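Local coordinates for protein beta-lactamase (PDB 6KBY) that probably hydrolyses beta-lactam antibiotics as a class C serine beta-lactamase, and here carries adenosine monophosphate covalently attached in its active site, at residues A[66-71]-A[215-220]; A[219-222]-A[227-230]; A[322-327]-A[353-358]. One frame throughout, in Å; residues are numbered along the deposited sequence.

Interaction 1 of 3, residues A[66-71]-A[215-220]; sequences LFEVGS and PVHVNM. With AMP (adenosine monophosphate), chain B.
Glu-68 reaches across to the loop after strand 215-216 and takes the backbone N of Val-218 on its carboxylate. The N-H of Val-218 meets OE2 of Glu-68 at 2.8 Å with an angle of 163°, coming in on the syn side but 33° out of the carboxylate plane. With CG anti to the carbonyl carbon (chi1 -63°) and the chain extended beyond it, the acid spans the gap at full length. OE2 is also bonded to the hydroxyl of Tyr-205, and OE1 to Thr-325, so both oxygens of this buried group are engaged. A water links the same acid to the end of strand 215-216: it donates to OE1 of Glu-68 at 2.8 Å and, weakly, to the carbonyl O of Val-216.

Packing is slight and centres on the same carboxylate. CG1 of Val-218 lies 3.5 Å from CD of Glu-68, while CD2 of His-217 comes within 3.5 Å of OE2 of Glu-68. The imidazole itself stacks with Tyr-205 and Trp-207, and its NE2 is bonded to the carbonyl of Ala-206.

At the far end of 66-71 the chemistry is covalent. OG of Ser-71 is joined to P of AMP at 1.6 Å, and N of Ser-71 donates to O1P at 2.8 Å. Directed at O1P, this N-H occupies the place of one of the two oxyanion-hole donors of serine beta-lactamases.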
loop_
_atom_site.group_PDB
_atom_site.type_symbol
_atom_site.label_atom_id
_atom_site.label_comp_id
_atom_site.label_asym_id
_atom_site.label_seq_id
_atom_site.Cartn_x
_atom_site.Cartn_y
_atom_site.Cartn_z
ATOM N N LEU A 66 -14.744 7.572 1.408
ATOM C CA LEU A 66 -13.953 6.389 1.116
ATOM C C LEU A 66 -13.370 6.514 -0.283
ATOM O O LEU A 66 -14.091 6.814 -1.246
ATOM C CB LEU A 66 -14.830 5.137 1.185
ATOM C CG LEU A 66 -15.447 4.850 2.553
ATOM C CD1 LEU A 66 -16.609 3.881 2.422
ATOM C CD2 LEU A 66 -14.402 4.297 3.502
ATOM N N PHE A 67 -12.063 6.276 -0.388
ATOM C CA PHE A 67 -11.364 6.238 -1.660
ATOM C C PHE A 67 -10.828 4.830 -1.885
ATOM O O PHE A 67 -10.433 4.143 -0.937
ATOM C CB PHE A 67 -10.151 7.187 -1.663
ATOM C CG PHE A 67 -10.492 8.656 -1.574
ATOM C CD1 PHE A 67 -10.799 9.250 -0.355
ATOM C CD2 PHE A 67 -10.436 9.457 -2.704
ATOM C CE1 PHE A 67 -11.079 10.611 -0.279
ATOM C CE2 PHE A 67 -10.717 10.814 -2.635
ATOM C CZ PHE A 67 -11.035 11.391 -1.420
ATOM N N GLU A 68 -10.795 4.408 -3.146
ATOM C CA GLU A 68 -10.010 3.239 -3.509
ATOM C C GLU A 68 -8.537 3.586 -3.395
ATOM O O GLU A 68 -8.104 4.663 -3.817
ATOM C CB GLU A 68 -10.313 2.826 -4.947
ATOM C CG GLU A 68 -11.756 2.407 -5.136
ATOM C CD GLU A 68 -12.169 2.189 -6.582
ATOM O OE1 GLU A 68 -11.315 2.243 -7.491
ATOM O OE2 GLU A 68 -13.375 1.966 -6.805
ATOM N N VAL A 69 -7.756 2.668 -2.832
ATOM C CA VAL A 69 -6.328 2.894 -2.693
ATOM C C VAL A 69 -5.481 1.919 -3.490
ATOM O O VAL A 69 -4.247 1.991 -3.421
ATOM C CB VAL A 69 -5.888 2.968 -1.219
ATOM C CG1 VAL A 69 -6.612 4.121 -0.536
ATOM C CG2 VAL A 69 -6.159 1.655 -0.501
ATOM N N GLY A 70 -6.093 1.042 -4.285
ATOM C CA GLY A 70 -5.320 0.179 -5.156
ATOM C C GLY A 70 -4.207 -0.530 -4.409
ATOM O O GLY A 70 -4.466 -1.163 -3.388
ATOM N N SER A 71 -2.950 -0.371 -4.839
ATOM C CA SER A 71 -1.845 -1.144 -4.265
ATOM C C SER A 71 -1.441 -0.767 -2.849
ATOM O O SER A 71 -0.603 -1.478 -2.280
ATOM C CB SER A 71 -0.617 -1.086 -5.155
ATOM O OG SER A 71 -0.913 -1.716 -6.379
ATOM N N PRO A 215 -17.202 8.094 -14.478
ATOM C CA PRO A 215 -17.192 7.622 -13.083
ATOM C C PRO A 215 -17.104 6.103 -13.028
ATOM O O PRO A 215 -17.910 5.398 -13.643
ATOM C CB PRO A 215 -18.527 8.131 -12.527
ATOM C CG PRO A 215 -19.417 8.269 -13.741
ATOM C CD PRO A 215 -18.512 8.638 -14.885
ATOM N N VAL A 216 -16.114 5.597 -12.287
ATOM C CA VAL A 216 -15.851 4.164 -12.218
ATOM C C VAL A 216 -15.522 3.743 -10.791
ATOM O O VAL A 216 -14.970 4.513 -9.995
ATOM C CB VAL A 216 -14.724 3.713 -13.179
ATOM C CG1 VAL A 216 -15.160 3.863 -14.636
ATOM C CG2 VAL A 216 -13.451 4.496 -12.913
ATOM N N HIS A 217 -15.868 2.494 -10.483
ATOM C CA HIS A 217 -15.418 1.788 -9.296
ATOM C C HIS A 217 -14.687 0.525 -9.726
ATOM O O HIS A 217 -15.027 -0.097 -10.739
ATOM C CB HIS A 217 -16.592 1.416 -8.397
ATOM C CG HIS A 217 -17.064 2.538 -7.527
ATOM N ND1 HIS A 217 -18.345 2.601 -7.024
ATOM C CD2 HIS A 217 -16.419 3.631 -7.051
ATOM C CE1 HIS A 217 -18.472 3.688 -6.283
ATOM N NE2 HIS A 217 -17.316 4.328 -6.281
ATOM N N VAL A 218 -13.677 0.150 -8.939
ATOM C CA VAL A 218 -12.816 -0.967 -9.305
ATOM C C VAL A 218 -13.600 -2.275 -9.319
ATOM O O VAL A 218 -14.456 -2.525 -8.461
ATOM C CB VAL A 218 -11.600 -1.032 -8.364
ATOM C CG1 VAL A 218 -12.030 -1.268 -6.922
ATOM C CG2 VAL A 218 -10.619 -2.099 -8.818
ATOM N N ASN A 219 -13.300 -3.120 -10.305
ATOM C CA ASN A 219 -13.915 -4.437 -10.425
ATOM C C ASN A 219 -13.028 -5.448 -9.717
ATOM O O ASN A 219 -11.845 -5.578 -10.046
ATOM C CB ASN A 219 -14.074 -4.821 -11.895
ATOM C CG ASN A 219 -14.828 -6.120 -12.076
ATOM O OD1 ASN A 219 -15.759 -6.419 -11.326
ATOM N ND2 ASN A 219 -14.427 -6.908 -13.069
ATOM N N MET A 220 -13.593 -6.156 -8.748
ATOM C CA MET A 220 -12.830 -7.076 -7.918
ATOM C C MET A 220 -12.839 -8.468 -8.539
ATOM O O MET A 220 -13.899 -9.090 -8.667
ATOM C CB MET A 220 -13.429 -7.116 -6.514
ATOM C CG MET A 220 -13.386 -5.781 -5.795
ATOM S SD MET A 220 -11.723 -5.061 -5.746
ATOM C CE MET A 220 -10.779 -6.430 -5.097
HETATM P P AMP B . -0.990 -0.824 -7.654
HETATM O O1P AMP B . -1.952 0.294 -7.402
HETATM O O2P AMP B . 0.426 -0.483 -8.033
HETATM O "O5'" AMP B . -1.605 -1.843 -8.706
HETATM C "C5'" AMP B . -2.941 -2.303 -8.562
HETATM C "C4'" AMP B . -3.850 -1.719 -9.613
HETATM O "O4'" AMP B . -3.516 -2.269 -10.916
HETATM C "C3'" AMP B . -5.330 -2.032 -9.440
HETATM O "O3'" AMP B . -5.977 -1.168 -8.524
HETATM C "C2'" AMP B . -5.864 -1.947 -10.861
HETATM O "O2'" AMP B . -6.037 -0.592 -11.254
HETATM C "C1'" AMP B . -4.695 -2.533 -11.648
HETATM N N9 AMP B . -4.819 -3.995 -11.801
HETATM C C8 AMP B . -4.024 -4.921 -11.218
HETATM N N7 AMP B . -4.402 -6.179 -11.565
HETATM C C5 AMP B . -5.466 -6.061 -12.386
HETATM C C6 AMP B . -6.351 -6.996 -13.113
HETATM N N6 AMP B . -6.171 -8.335 -13.023
HETATM N N1 AMP B . -7.348 -6.468 -13.863
HETATM C C2 AMP B . -7.537 -5.136 -13.955
HETATM N N3 AMP B . -6.768 -4.229 -13.322
HETATM C C4 AMP B . -5.735 -4.623 -12.538
HETATM O O HOH W 1 -12.140 3.283 -9.924
#

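Interaction 2 of 3, residues A[219-222]-A[227-230]; sequences NMEI and AYGI. With AMP (adenosine monophosphate), chain B.
Met-220 lies beside the ring of Tyr-228, a Met-aromatic contact in the wall of the AMP pocket, while the nucleotide meets other atoms of the same tyrosine. CE of Met-220 touches CE1 of Tyr-228 at 3.6 Å, and its SD stands 4.9 Å from the ring centroid, 72° off the normal. Bends at chi2 and chi3 (-54° and -52°) fold the methionine back so that CE also rests on CA of Gly-229, at 3.5 Å. The phenol end is held by the loop: N of Glu-221, near the ring plane at the edge, donates to OH of Tyr-228 over 3.2 Å. A water stands 2.8 Å from OH of Tyr-228 and donates to the carbonyl O of Ile-222.

On the ligand side, CB of Tyr-228 lies 3.3 Å from O3' of AMP and CE2 approaches the adenine at N7. Glu-221 borders the same base, its OE1 3.8 Å from N1 of AMP.

Farther out, the backbone on either side of the tyrosine is tied to helix 72-86, which follows Ser-71: the carbonyl O of Ala-227 accepts from NZ of Lys-74, and N of Ile-230 bonds to OG of Ser-73. OE2 of Glu-221 forms a long, weak ion pair with NZ of Lys-132.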
loop_
_atom_site.group_PDB
_atom_site.type_symbol
_atom_site.label_atom_id
_atom_site.label_comp_id
_atom_site.label_asym_id
_atom_site.label_seq_id
_atom_site.Cartn_x
_atom_site.Cartn_y
_atom_site.Cartn_z
ATOM N N ASN A 219 -13.300 -3.120 -10.305
ATOM C CA ASN A 219 -13.915 -4.437 -10.425
ATOM C C ASN A 219 -13.028 -5.448 -9.717
ATOM O O ASN A 219 -11.845 -5.578 -10.046
ATOM C CB ASN A 219 -14.074 -4.821 -11.895
ATOM C CG ASN A 219 -14.828 -6.120 -12.076
ATOM O OD1 ASN A 219 -15.759 -6.419 -11.326
ATOM N ND2 ASN A 219 -14.427 -6.908 -13.069
ATOM N N MET A 220 -13.593 -6.156 -8.748
ATOM C CA MET A 220 -12.830 -7.076 -7.918
ATOM C C MET A 220 -12.839 -8.468 -8.539
ATOM O O MET A 220 -13.899 -9.090 -8.667
ATOM C CB MET A 220 -13.429 -7.116 -6.514
ATOM C CG MET A 220 -13.386 -5.781 -5.795
ATOM S SD MET A 220 -11.723 -5.061 -5.746
ATOM C CE MET A 220 -10.779 -6.430 -5.097
ATOM N N GLU A 221 -11.660 -8.960 -8.903
ATOM C CA GLU A 221 -11.489 -10.260 -9.536
ATOM C C GLU A 221 -10.624 -11.160 -8.646
ATOM O O GLU A 221 -10.303 -10.810 -7.508
ATOM C CB GLU A 221 -10.955 -10.070 -10.956
ATOM C CG GLU A 221 -11.893 -9.239 -11.826
ATOM C CD GLU A 221 -11.438 -9.154 -13.266
ATOM O OE1 GLU A 221 -10.234 -8.917 -13.499
ATOM O OE2 GLU A 221 -12.285 -9.335 -14.166
ATOM N N ILE A 222 -10.241 -12.328 -9.171
ATOM C CA ILE A 222 -9.642 -13.355 -8.323
ATOM C C ILE A 222 -8.319 -12.874 -7.722
ATOM O O ILE A 222 -7.481 -12.267 -8.403
ATOM C CB ILE A 222 -9.497 -14.679 -9.092
ATOM C CG1 ILE A 222 -9.120 -15.807 -8.132
ATOM C CG2 ILE A 222 -8.483 -14.547 -10.224
ATOM C CD1 ILE A 222 -9.165 -17.172 -8.764
ATOM N N ALA A 227 -4.364 -7.701 -3.647
ATOM C CA ALA A 227 -3.515 -6.815 -4.432
ATOM C C ALA A 227 -4.036 -5.391 -4.529
ATOM O O ALA A 227 -3.226 -4.462 -4.631
ATOM C CB ALA A 227 -3.316 -7.384 -5.840
ATOM N N TYR A 228 -5.361 -5.197 -4.507
ATOM C CA TYR A 228 -5.885 -3.861 -4.815
ATOM C C TYR A 228 -7.272 -3.588 -4.240
ATOM O O TYR A 228 -7.909 -2.642 -4.708
ATOM C CB TYR A 228 -5.891 -3.619 -6.342
ATOM C CG TYR A 228 -6.640 -4.682 -7.142
ATOM C CD1 TYR A 228 -8.037 -4.697 -7.206
ATOM C CD2 TYR A 228 -5.951 -5.682 -7.818
ATOM C CE1 TYR A 228 -8.728 -5.686 -7.927
ATOM C CE2 TYR A 228 -6.631 -6.668 -8.548
ATOM C CZ TYR A 228 -8.023 -6.672 -8.592
ATOM O OH TYR A 228 -8.717 -7.650 -9.291
ATOM N N GLY A 229 -7.753 -4.324 -3.243
ATOM C CA GLY A 229 -9.157 -4.244 -2.877
ATOM C C GLY A 229 -9.597 -3.214 -1.848
ATOM O O GLY A 229 -10.808 -3.042 -1.684
ATOM N N ILE A 230 -8.694 -2.526 -1.153
ATOM C CA ILE A 230 -9.093 -1.713 -0.001
ATOM C C ILE A 230 -9.753 -0.409 -0.442
ATOM O O ILE A 230 -9.247 0.297 -1.328
ATOM C CB ILE A 230 -7.887 -1.440 0.914
ATOM C CG1 ILE A 230 -7.383 -2.738 1.559
ATOM C CG2 ILE A 230 -8.228 -0.390 1.965
ATOM C CD1 ILE A 230 -8.241 -3.259 2.702
HETATM P P AMP B . -0.990 -0.824 -7.654
HETATM O O1P AMP B . -1.952 0.294 -7.402
HETATM O O2P AMP B . 0.426 -0.483 -8.033
HETATM O "O5'" AMP B . -1.605 -1.843 -8.706
HETATM C "C5'" AMP B . -2.941 -2.303 -8.562
HETATM C "C4'" AMP B . -3.850 -1.719 -9.613
HETATM O "O4'" AMP B . -3.516 -2.269 -10.916
HETATM C "C3'" AMP B . -5.330 -2.032 -9.440
HETATM O "O3'" AMP B . -5.977 -1.168 -8.524
HETATM C "C2'" AMP B . -5.864 -1.947 -10.861
HETATM O "O2'" AMP B . -6.037 -0.592 -11.254
HETATM C "C1'" AMP B . -4.695 -2.533 -11.648
HETATM N N9 AMP B . -4.819 -3.995 -11.801
HETATM C C8 AMP B . -4.024 -4.921 -11.218
HETATM N N7 AMP B . -4.402 -6.179 -11.565
HETATM C C5 AMP B . -5.466 -6.061 -12.386
HETATM C C6 AMP B . -6.351 -6.996 -13.113
HETATM N N6 AMP B . -6.171 -8.335 -13.023
HETATM N N1 AMP B . -7.348 -6.468 -13.863
HETATM C C2 AMP B . -7.537 -5.136 -13.955
HETATM N N3 AMP B . -6.768 -4.229 -13.322
HETATM C C4 AMP B . -5.735 -4.623 -12.538
HETATM O O HOH W 2 -7.434 -9.991 -9.996
#

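Interaction 3 of 3, residues A[322-327]-A[353-358]; sequences TGSTNG and DQRVTV. With AMP (adenosine monophosphate), chain B.
Strand 317-325 forms one edge of the AMP site, and helix 352-364 packs on the central antiparallel sheet behind it. Arg-355 joins the two, meeting Ser-324 with its guanidinium end-on. NH2 and NH1 of Arg-355 both donate to OG of Ser-324, at 2.9 and 3.0 Å, with that oxygen only 5° out of the guanidinium plane. The two N-H angles, 147° and 141°, are those of a fork closing on a single acceptor. The arginine chain, extended from CG to NE, reaches from helix 353-358 to strand 322-325, whose short axes approach to 10.4 Å.

The guanidinium has further partners: NH2 bonds to the carbonyl of Tyr-350 and NH1 to that of Ala-330, while the ring of Tyr-350 makes a cation-pi contact. This network probably fixes the guanidinium's rotation and, through it, the hydroxyl of Ser-324. A positive charge here would also be expected to polarise that hydroxyl.

The backbone of Ser-324 serves the ligand. Its N donates to O1P of AMP at 2.7 Å, and its carbonyl O receives O3' of AMP at 2.6 Å. Thr-325 adds CG2 at 3.1 Å from O3' of AMP. The Lys-Thr-Gly sequence just before Ser-324, on a strand alongside the nucleophile, matches the KTG motif of serine beta-lactamases, and the N-H that follows it probably serves as their second oxyanion-hole donor.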
loop_
_atom_site.group_PDB
_atom_site.type_symbol
_atom_site.label_atom_id
_atom_site.label_comp_id
_atom_site.label_asym_id
_atom_site.label_seq_id
_atom_site.Cartn_x
_atom_site.Cartn_y
_atom_site.Cartn_z
ATOM N N THR A 322 2.893 3.544 -3.256
ATOM C CA THR A 322 1.895 4.091 -4.161
ATOM C C THR A 322 0.740 3.110 -4.340
ATOM O O THR A 322 0.885 1.894 -4.178
ATOM C CB THR A 322 2.514 4.360 -5.533
ATOM O OG1 THR A 322 3.173 3.173 -5.985
ATOM C CG2 THR A 322 3.511 5.521 -5.485
ATOM N N GLY A 323 -0.410 3.653 -4.728
ATOM C CA GLY A 323 -1.518 2.805 -5.117
ATOM C C GLY A 323 -2.441 3.507 -6.086
ATOM O O GLY A 323 -2.682 4.712 -5.955
ATOM N N SER A 324 -2.968 2.768 -7.060
ATOM C CA SER A 324 -3.871 3.363 -8.034
ATOM C C SER A 324 -4.910 2.340 -8.457
ATOM O O SER A 324 -4.701 1.135 -8.342
ATOM C CB SER A 324 -3.141 3.832 -9.300
ATOM O OG SER A 324 -1.960 4.557 -8.992
ATOM N N THR A 325 -6.035 2.845 -8.952
ATOM C CA THR A 325 -6.970 2.078 -9.765
ATOM C C THR A 325 -7.265 2.913 -11.006
ATOM O O THR A 325 -6.731 4.012 -11.175
ATOM C CB THR A 325 -8.269 1.762 -9.016
ATOM O OG1 THR A 325 -8.951 2.991 -8.752
ATOM C CG2 THR A 325 -8.005 1.027 -7.701
ATOM N N ASN A 326 -8.133 2.409 -11.887
ATOM C CA ASN A 326 -8.463 3.190 -13.076
ATOM C C ASN A 326 -9.023 4.555 -12.714
ATOM O O ASN A 326 -8.890 5.504 -13.495
ATOM C CB ASN A 326 -9.463 2.443 -13.958
ATOM C CG ASN A 326 -8.832 1.300 -14.712
ATOM O OD1 ASN A 326 -7.614 1.177 -14.763
ATOM N ND2 ASN A 326 -9.663 0.461 -15.320
ATOM N N GLY A 327 -9.654 4.676 -11.551
ATOM C CA GLY A 327 -10.259 5.935 -11.181
ATOM C C GLY A 327 -9.631 6.687 -10.022
ATOM O O GLY A 327 -10.120 7.762 -9.683
ATOM N N ASP A 353 4.903 10.626 -10.156
ATOM C CA ASP A 353 5.922 11.642 -9.892
ATOM C C ASP A 353 5.329 12.854 -9.180
ATOM O O ASP A 353 5.974 13.449 -8.313
ATOM C CB ASP A 353 6.616 12.061 -11.189
ATOM C CG ASP A 353 5.716 12.866 -12.092
ATOM O OD1 ASP A 353 4.718 12.301 -12.570
ATOM O OD2 ASP A 353 5.994 14.064 -12.315
ATOM N N GLN A 354 4.095 13.228 -9.525
ATOM C CA GLN A 354 3.455 14.353 -8.853
ATOM C C GLN A 354 3.082 14.013 -7.415
ATOM O O GLN A 354 3.236 14.853 -6.519
ATOM C CB GLN A 354 2.221 14.796 -9.629
ATOM C CG GLN A 354 2.532 15.334 -11.003
ATOM C CD GLN A 354 1.280 15.798 -11.691
ATOM O OE1 GLN A 354 0.837 16.925 -11.492
ATOM N NE2 GLN A 354 0.683 14.921 -12.479
ATOM N N ARG A 355 2.570 12.800 -7.173
ATOM C CA ARG A 355 2.255 12.396 -5.803
ATOM C C ARG A 355 3.493 12.485 -4.928
ATOM O O ARG A 355 3.465 13.048 -3.825
ATOM C CB ARG A 355 1.747 10.951 -5.780
ATOM C CG ARG A 355 0.602 10.671 -6.718
ATOM C CD ARG A 355 0.126 9.233 -6.623
ATOM N NE ARG A 355 -0.579 8.857 -7.841
ATOM C CZ ARG A 355 -1.029 7.630 -8.099
ATOM N NH1 ARG A 355 -0.870 6.655 -7.208
ATOM N NH2 ARG A 355 -1.637 7.383 -9.254
ATOM N N VAL A 356 4.594 11.915 -5.414
ATOM C CA VAL A 356 5.824 11.845 -4.639
ATOM C C VAL A 356 6.399 13.236 -4.408
ATOM O O VAL A 356 6.861 13.560 -3.307
ATOM C CB VAL A 356 6.813 10.936 -5.388
ATOM C CG1 VAL A 356 8.195 11.055 -4.786
ATOM C CG2 VAL A 356 6.307 9.494 -5.402
ATOM N N THR A 357 6.381 14.076 -5.442
ATOM C CA THR A 357 6.942 15.418 -5.320
ATOM C C THR A 357 6.167 16.249 -4.300
ATOM O O THR A 357 6.754 16.933 -3.451
ATOM C CB THR A 357 6.959 16.094 -6.695
ATOM O OG1 THR A 357 7.815 15.360 -7.580
ATOM C CG2 THR A 357 7.460 17.531 -6.579
ATOM N N VAL A 358 4.836 16.211 -4.376
ATOM C CA VAL A 358 4.019 16.950 -3.418
ATOM C C VAL A 358 4.270 16.455 -1.998
ATOM O O VAL A 358 4.458 17.250 -1.069
ATOM C CB VAL A 358 2.534 16.876 -3.815
ATOM C CG1 VAL A 358 1.653 17.374 -2.688
ATOM C CG2 VAL A 358 2.287 17.689 -5.080
HETATM P P AMP B . -0.990 -0.824 -7.654
HETATM O O1P AMP B . -1.952 0.294 -7.402
HETATM O O2P AMP B . 0.426 -0.483 -8.033
HETATM O "O5'" AMP B . -1.605 -1.843 -8.706
HETATM C "C5'" AMP B . -2.941 -2.303 -8.562
HETATM C "C4'" AMP B . -3.850 -1.719 -9.613
HETATM O "O4'" AMP B . -3.516 -2.269 -10.916
HETATM C "C3'" AMP B . -5.330 -2.032 -9.440
HETATM O "O3'" AMP B . -5.977 -1.168 -8.524
HETATM C "C2'" AMP B . -5.864 -1.947 -10.861
HETATM O "O2'" AMP B . -6.037 -0.592 -11.254
HETATM C "C1'" AMP B . -4.695 -2.533 -11.648
HETATM N N9 AMP B . -4.819 -3.995 -11.801
HETATM C C8 AMP B . -4.024 -4.921 -11.218
HETATM N N7 AMP B . -4.402 -6.179 -11.565
HETATM C C5 AMP B . -5.466 -6.061 -12.386
HETATM C C6 AMP B . -6.351 -6.996 -13.113
HETATM N N6 AMP B . -6.171 -8.335 -13.023
HETATM N N1 AMP B . -7.348 -6.468 -13.863
HETATM C C2 AMP B . -7.537 -5.136 -13.955
HETATM N N3 AMP B . -6.768 -4.229 -13.322
HETATM C C4 AMP B . -5.735 -4.623 -12.538
#

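The three contacts surround one AMP molecule: interaction 1 supplies its covalent anchor, interaction 2 lines its sugar and base, and interaction 3 binds phosphate and ribose from the end of strand 317-325. Interactions 1 and 2 have centres about 8 Å apart, share Asn-219 and Met-220, and pack where CG2 of Val-218 lies 4.0 Å from CD1 of Tyr-228. Interactions 1 and 3, with centres about 13 Å apart, are joined by the hydrogen bond between OE1 of Glu-68 and OG1 of Thr-325, 2.8 Å. Both send a backbone N-H to O1P. Interactions 2 and 3 do not touch, their nearest atoms being about 5 Å apart, yet each approaches O3' of the ligand.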